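Local coordinates for protein cytosolic acyl coenzyme A thioester hydrolase (Mus musculus, PDB 2V1O) that hydrolyses fatty acyl-CoAs, palmitoyl-CoA by preference, to free fatty acid and coenzyme A, and is represented here by its N-terminal hotdog domain, at residues T35-C38 with N39-N42; S90-I93 with L94-T97; Y127-Q130 with E131-E134. All blocks are in the same frame, centred on the assembly; numbering follows the deposited sequence.

Interaction 1. Residues T35-C38 with N39-N42; sequences TRHC and NSQN
Asn39 lies alongside Thr35, both side chains pointing the same way, at the C-terminal end of helix 19-38, the long helix of the hotdog domain. The touch between them is made by the Thr35 methyl: CG2 stands 3.6 Å from Asn39 ND2. That amide nitrogen also donates to Thr35 O at 2.9 Å, from above the carbonyl plane, while Asn39 N reaches the same oxygen from the opposite face. Thr35 O, one of the last carbonyls of the helix, is thus gripped twice by a single residue. Asn39 can do this because CG sits beside its own backbone N (chi1 -68°), which keeps amide and main chain close together. ND2 has a second acceptor in Cys46 O, so the buried amide ties the helix end to the start of strand 46-57; Thr35 OG1 bonds within the helix to Ala31 O and across to Ala48 N of that strand. The Arg36 side chain leaves the helix and forms a salt bridge with Glu91 of the second subunit, and Leu94 of that subunit packs on Asn39.

Past the helix the chain makes a type I beta turn, Asn39 to Asn42. Here Ser40 holds His37 O with both its N and its hydroxyl, which swings back between N and the carbonyl carbon (chi1 72°) and places OG 2.7 Å from His37 O.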
loop_
_atom_site.group_PDB
_atom_site.type_symbol
_atom_site.label_atom_id
_atom_site.label_comp_id
_atom_site.label_asym_id
_atom_site.label_seq_id
_atom_site.Cartn_x
_atom_site.Cartn_y
_atom_site.Cartn_z
ATOM N N THR A 35 8.240 13.533 -18.265
ATOM C CA THR A 35 8.739 14.571 -17.348
ATOM C C THR A 35 10.235 14.832 -17.567
ATOM O O THR A 35 10.648 15.984 -17.692
ATOM C CB THR A 35 8.443 14.222 -15.873
ATOM O OG1 THR A 35 7.022 14.215 -15.667
ATOM C CG2 THR A 35 9.094 15.232 -14.928
ATOM N N ARG A 36 11.042 13.770 -17.639
ATOM C CA ARG A 36 12.476 13.923 -17.894
ATOM C C ARG A 36 12.707 14.700 -19.191
ATOM O O ARG A 36 13.473 15.676 -19.234
ATOM C CB ARG A 36 13.160 12.554 -17.985
ATOM C CG ARG A 36 14.684 12.666 -18.127
ATOM C CD ARG A 36 15.308 11.386 -18.641
ATOM N NE ARG A 36 15.242 10.290 -17.679
ATOM C CZ ARG A 36 14.435 9.231 -17.778
ATOM N NH1 ARG A 36 13.592 9.117 -18.798
ATOM N NH2 ARG A 36 14.468 8.285 -16.844
ATOM N N HIS A 37 12.015 14.283 -20.246
ATOM C CA HIS A 37 12.165 14.954 -21.516
ATOM C C HIS A 37 11.769 16.428 -21.482
ATOM O O HIS A 37 12.460 17.277 -22.057
ATOM C CB HIS A 37 11.390 14.263 -22.623
ATOM C CG HIS A 37 11.545 14.962 -23.927
ATOM N ND1 HIS A 37 10.579 15.806 -24.435
ATOM C CD2 HIS A 37 12.608 15.058 -24.758
ATOM C CE1 HIS A 37 11.021 16.339 -25.559
ATOM N NE2 HIS A 37 12.247 15.903 -25.778
ATOM N N CYS A 38 10.652 16.730 -20.825
ATOM C CA CYS A 38 10.141 18.102 -20.798
ATOM C C CYS A 38 11.010 19.078 -19.990
ATOM O O CYS A 38 10.895 20.303 -20.149
ATOM C CB CYS A 38 8.680 18.118 -20.340
ATOM S SG CYS A 38 7.584 17.446 -21.606
ATOM N N ASN A 39 11.883 18.522 -19.153
ATOM C CA ASN A 39 12.878 19.300 -18.410
ATOM C C ASN A 39 14.309 19.207 -18.971
ATOM O O ASN A 39 15.253 19.777 -18.398
ATOM C CB ASN A 39 12.862 18.875 -16.937
ATOM C CG ASN A 39 11.577 19.270 -16.241
ATOM O OD1 ASN A 39 11.361 20.444 -15.924
ATOM N ND2 ASN A 39 10.716 18.295 -16.002
ATOM N N SER A 40 14.457 18.517 -20.102
ATOM C CA SER A 40 15.776 18.142 -20.637
ATOM C C SER A 40 16.578 19.320 -21.215
ATOM O O SER A 40 17.778 19.195 -21.480
ATOM C CB SER A 40 15.630 17.039 -21.690
ATOM O OG SER A 40 15.062 17.554 -22.889
ATOM N N GLN A 41 15.923 20.455 -21.418
ATOM C CA GLN A 41 16.640 21.634 -21.906
ATOM C C GLN A 41 16.644 22.747 -20.867
ATOM O O GLN A 41 16.959 23.899 -21.169
ATOM C CB GLN A 41 16.079 22.097 -23.255
ATOM C CG GLN A 41 16.307 21.082 -24.385
ATOM C CD GLN A 41 17.789 20.784 -24.645
ATOM O OE1 GLN A 41 18.205 19.622 -24.690
ATOM N NE2 GLN A 41 18.585 21.833 -24.811
ATOM N N ASN A 42 16.319 22.365 -19.632
ATOM C CA ASN A 42 16.264 23.268 -18.484
ATOM C C ASN A 42 15.385 24.493 -18.712
ATOM O O ASN A 42 15.750 25.623 -18.363
ATOM C CB ASN A 42 17.674 23.651 -18.004
ATOM C CG ASN A 42 18.452 22.461 -17.462
ATOM O OD1 ASN A 42 17.877 21.516 -16.901
ATOM N ND2 ASN A 42 19.771 22.499 -17.629
HETATM O O HOH W 1 13.301 21.844 -20.840
#

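Interaction 2. Residues S90-I93 with L94-T97; sequences SENI and LTGT
The side chain of Asn92, the residue that follows strand 82-91, folds over the loop ahead of it and meets Thr95 at about a right angle. Its CB lies 3.3 Å from Thr95 OG1, and CG passes just as near that oxygen. CG is anti to the backbone N (chi1 -174°), which carries the amide forward over the residues next in the chain. At the tip the two amide atoms part company. OD1 takes two backbone N-H groups, Leu94 N at 3.0 Å and Thr95 N at 2.9 Å, which come to it from opposite faces of the carbonyl plane; the Thr95 bond is the straighter. Leu94 CB packs against the same oxygen. ND2 turns to Glu66, and with OD1 bonded as well the rotation of the amide is fixed.

The main chain of Asn92 closes the loop. Asn92 N donates to Thr97 O at 2.8 Å in an almost straight bond, and Gly96 N returns to Asn92 O at 2.7 Å. Gly96 has a positive phi (90°), a conformation that suits glycine. Thr95 OG1 and Thr97 OG1 share a hydrogen bond.

Ile93 packs on Thr35 of the second subunit, so the loop also takes part in the contact between chains. Asn92 is matched by two residues, Gly96 and Thr97, a G1 beta bulge that closes the hairpin between strands 82-91 and 98-112 of the hotdog sheet.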
loop_
_atom_site.group_PDB
_atom_site.type_symbol
_atom_site.label_atom_id
_atom_site.label_comp_id
_atom_site.label_asym_id
_atom_site.label_seq_id
_atom_site.Cartn_x
_atom_site.Cartn_y
_atom_site.Cartn_z
ATOM N N SER A 90 5.305 -9.934 -20.075
ATOM C CA SER A 90 5.318 -10.800 -18.901
ATOM C C SER A 90 6.461 -11.787 -19.047
ATOM O O SER A 90 6.758 -12.251 -20.156
ATOM C CB SER A 90 3.998 -11.561 -18.735
ATOM O OG SER A 90 3.772 -12.409 -19.843
ATOM N N GLU A 91 7.113 -12.082 -17.928
ATOM C CA GLU A 91 8.162 -13.078 -17.895
ATOM C C GLU A 91 7.895 -14.029 -16.751
ATOM O O GLU A 91 7.802 -13.621 -15.586
ATOM C CB GLU A 91 9.546 -12.446 -17.715
ATOM C CG GLU A 91 10.666 -13.475 -17.770
ATOM C CD GLU A 91 12.011 -12.957 -17.273
ATOM O OE1 GLU A 91 12.075 -11.871 -16.661
ATOM O OE2 GLU A 91 13.007 -13.666 -17.482
ATOM N N ASN A 92 7.755 -15.295 -17.095
ATOM C CA ASN A 92 7.662 -16.319 -16.090
ATOM C C ASN A 92 9.080 -16.791 -15.807
ATOM O O ASN A 92 9.719 -17.419 -16.659
ATOM C CB ASN A 92 6.744 -17.456 -16.549
ATOM C CG ASN A 92 6.510 -18.486 -15.463
ATOM O OD1 ASN A 92 7.451 -19.055 -14.923
ATOM N ND2 ASN A 92 5.246 -18.730 -15.138
ATOM N N ILE A 93 9.580 -16.458 -14.618
ATOM C CA ILE A 93 10.974 -16.754 -14.259
ATOM C C ILE A 93 11.222 -18.199 -13.788
ATOM O O ILE A 93 12.366 -18.593 -13.540
ATOM C CB ILE A 93 11.559 -15.712 -13.266
ATOM C CG1 ILE A 93 10.737 -15.661 -11.972
ATOM C CG2 ILE A 93 11.651 -14.320 -13.949
ATOM C CD1 ILE A 93 11.248 -14.632 -10.961
ATOM N N LEU A 94 10.145 -18.972 -13.651
ATOM C CA LEU A 94 10.256 -20.414 -13.409
ATOM C C LEU A 94 10.411 -21.196 -14.715
ATOM O O LEU A 94 11.212 -22.129 -14.784
ATOM C CB LEU A 94 9.055 -20.957 -12.618
ATOM C CG LEU A 94 8.636 -20.323 -11.289
ATOM C CD1 LEU A 94 7.627 -21.242 -10.596
ATOM C CD2 LEU A 94 9.817 -20.041 -10.373
ATOM N N THR A 95 9.647 -20.813 -15.742
ATOM C CA THR A 95 9.660 -21.514 -17.032
ATOM C C THR A 95 10.553 -20.838 -18.072
ATOM O O THR A 95 11.024 -21.488 -19.008
ATOM C CB THR A 95 8.235 -21.660 -17.639
ATOM O OG1 THR A 95 7.696 -20.364 -17.908
ATOM C CG2 THR A 95 7.301 -22.403 -16.696
ATOM N N GLY A 96 10.775 -19.535 -17.910
ATOM C CA GLY A 96 11.494 -18.734 -18.900
ATOM C C GLY A 96 10.602 -18.105 -19.965
ATOM O O GLY A 96 11.067 -17.267 -20.742
ATOM N N THR A 97 9.327 -18.495 -19.999
ATOM C CA THR A 97 8.384 -18.019 -21.020
ATOM C C THR A 97 8.142 -16.508 -20.931
ATOM O O THR A 97 7.838 -15.988 -19.853
ATOM C CB THR A 97 7.023 -18.759 -20.938
ATOM O OG1 THR A 97 7.241 -20.171 -21.064
ATOM C CG2 THR A 97 6.072 -18.293 -22.050
HETATM O O HOH W 2 5.025 -15.150 -19.463
HETATM O O HOH W 3 13.482 -15.944 -18.722
#

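Interaction 3. Residues Y127-Q130 with E131-E134; sequences YLRQ and EQEE
Over one face of the Tyr127 ring lies the aliphatic part of Glu133: CB stands 3.6 Å from the ring centroid, almost straight above it, a CH-pi contact. Glu133 CG continues across the same ring, 3.6 Å from Tyr127 CE2, and the carboxylate ends nearly parallel to it, the two planes 15° apart. Beyond the ring, a water bonded to Tyr127 OH donates weakly to Glu133 OE2, while the hydroxyl also has a weak bond from Thr77 N, linking this corner to the end of strand 67-77. The second flat group is the Arg129 guanidinium. Gln132 CD sits over one of its faces, offset toward the rim, with amide and guanidinium planes 52° apart. At the guanidinium edge, Glu131 OE2 is 4.2 Å from Arg129 NH2, too far for a salt bridge, though the opposite charges may still attract.

Gln132 passes between these two groups. CG lies beside its own backbone N (chi1 -67°) and the extended chain runs back toward the start of the helix. There Gln132 OE1 accepts from Arg129 N at 3.2 Å, the donor standing above the carbonyl plane, and more weakly from Leu128 N. In return Gln132 N donates to Arg129 O at 3.1 Å, so side chain and backbone of one residue both hold the incoming loop. Glu134 N to Gln130 O, 3.0 Å, is the regular helical bond of this first turn. Gln130 NE2 comes within 2.8 Å of Glu134 OE2.

Gln132 OE1 bonding back to Arg129 N resembles one half of a capping box, the return bond going to the backbone oxygen of Arg129, at the N-terminal end of helix 130-146, which follows strand 98-112 and the loop after it.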
loop_
_atom_site.group_PDB
_atom_site.type_symbol
_atom_site.label_atom_id
_atom_site.label_comp_id
_atom_site.label_asym_id
_atom_site.label_seq_id
_atom_site.Cartn_x
_atom_site.Cartn_y
_atom_site.Cartn_z
ATOM N N TYR A 127 15.004 12.390 -34.235
ATOM C CA TYR A 127 14.546 11.224 -34.995
ATOM C C TYR A 127 15.724 10.654 -35.771
ATOM O O TYR A 127 16.543 11.408 -36.294
ATOM C CB TYR A 127 13.417 11.608 -35.963
ATOM C CG TYR A 127 12.212 12.207 -35.271
ATOM C CD1 TYR A 127 11.197 11.392 -34.777
ATOM C CD2 TYR A 127 12.093 13.592 -35.108
ATOM C CE1 TYR A 127 10.087 11.935 -34.132
ATOM C CE2 TYR A 127 10.988 14.150 -34.466
ATOM C CZ TYR A 127 9.988 13.309 -33.980
ATOM O OH TYR A 127 8.894 13.840 -33.337
ATOM N N LEU A 128 15.811 9.326 -35.832
ATOM C CA LEU A 128 16.822 8.653 -36.648
ATOM C C LEU A 128 16.500 8.794 -38.140
ATOM O O LEU A 128 17.400 8.933 -38.971
ATOM C CB LEU A 128 16.939 7.167 -36.274
ATOM C CG LEU A 128 17.374 6.696 -34.874
ATOM C CD1 LEU A 128 18.485 7.556 -34.267
ATOM C CD2 LEU A 128 16.183 6.583 -33.917
ATOM N N ARG A 129 15.209 8.754 -38.466
ATOM C CA ARG A 129 14.739 8.885 -39.846
ATOM C C ARG A 129 13.556 9.852 -39.911
ATOM O O ARG A 129 12.751 9.919 -38.971
ATOM C CB ARG A 129 14.335 7.520 -40.408
ATOM C CG ARG A 129 15.460 6.482 -40.427
ATOM C CD ARG A 129 15.011 5.149 -41.024
ATOM N NE ARG A 129 13.700 4.722 -40.531
ATOM C CZ ARG A 129 13.480 4.139 -39.353
ATOM N NH1 ARG A 129 14.485 3.902 -38.516
ATOM N NH2 ARG A 129 12.244 3.798 -39.009
ATOM N N GLN A 130 13.461 10.600 -41.013
ATOM C CA GLN A 130 12.359 11.551 -41.219
ATOM C C GLN A 130 10.999 10.856 -41.149
ATOM O O GLN A 130 10.022 11.441 -40.676
ATOM C CB GLN A 130 12.499 12.289 -42.555
ATOM C CG GLN A 130 11.497 13.438 -42.728
ATOM C CD GLN A 130 11.454 13.989 -44.138
ATOM O OE1 GLN A 130 12.018 15.049 -44.420
ATOM N NE2 GLN A 130 10.783 13.275 -45.038
ATOM N N GLU A 131 10.962 9.611 -41.624
ATOM C CA GLU A 131 9.771 8.754 -41.628
ATOM C C GLU A 131 9.139 8.610 -40.235
ATOM O O GLU A 131 7.914 8.531 -40.104
ATOM C CB GLU A 131 10.160 7.377 -42.180
ATOM C CG GLU A 131 9.016 6.428 -42.493
ATOM C CD GLU A 131 9.516 5.054 -42.909
ATOM O OE1 GLU A 131 10.056 4.926 -44.027
ATOM O OE2 GLU A 131 9.363 4.100 -42.116
ATOM N N GLN A 132 9.981 8.564 -39.206
ATOM C CA GLN A 132 9.514 8.482 -37.823
ATOM C C GLN A 132 8.760 9.749 -37.415
ATOM O O GLN A 132 7.719 9.678 -36.752
ATOM C CB GLN A 132 10.691 8.219 -36.881
ATOM C CG GLN A 132 11.334 6.849 -37.068
ATOM C CD GLN A 132 12.614 6.687 -36.263
ATOM O OE1 GLN A 132 13.370 7.641 -36.074
ATOM N NE2 GLN A 132 12.867 5.466 -35.794
ATOM N N GLU A 133 9.278 10.905 -37.828
ATOM C CA GLU A 133 8.620 12.175 -37.537
ATOM C C GLU A 133 7.292 12.300 -38.281
ATOM O O GLU A 133 6.289 12.727 -37.698
ATOM C CB GLU A 133 9.523 13.369 -37.849
ATOM C CG GLU A 133 8.937 14.679 -37.332
ATOM C CD GLU A 133 9.847 15.868 -37.520
ATOM O OE1 GLU A 133 10.843 15.758 -38.263
ATOM O OE2 GLU A 133 9.552 16.924 -36.922
ATOM N N GLU A 134 7.297 11.916 -39.558
ATOM C CA GLU A 134 6.093 11.929 -40.391
ATOM C C GLU A 134 4.979 11.061 -39.812
ATOM O O GLU A 134 3.822 11.480 -39.776
ATOM C CB GLU A 134 6.414 11.484 -41.820
ATOM C CG GLU A 134 7.376 12.400 -42.555
ATOM C CD GLU A 134 7.729 11.895 -43.938
ATOM O OE1 GLU A 134 7.661 10.665 -44.178
ATOM O OE2 GLU A 134 8.074 12.736 -44.794
HETATM O O HOH W 4 8.351 16.404 -33.689
#

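How the interactions relate
The three contacts follow in series along the chain, each at the end of a regular element: interaction 1 where helix 19-38 runs out, interaction 2 in the hairpin from strand 82-91 to 98-112, interaction 3 where helix 130-146 begins. Interactions 1 and 2 lie on opposite sides of the chain's centre, their own centres 35 Å apart, yet both face the second subunit. There Arg36 in interaction 1 of one chain forms its salt bridge with Glu91 in interaction 2 of the neighbouring chain, one of the contacts between subunits in this hexameric assembly. Interaction 3 is a surface contact touched by no other chain of the assembly; its nearest atoms are about 8 Å from interaction 1.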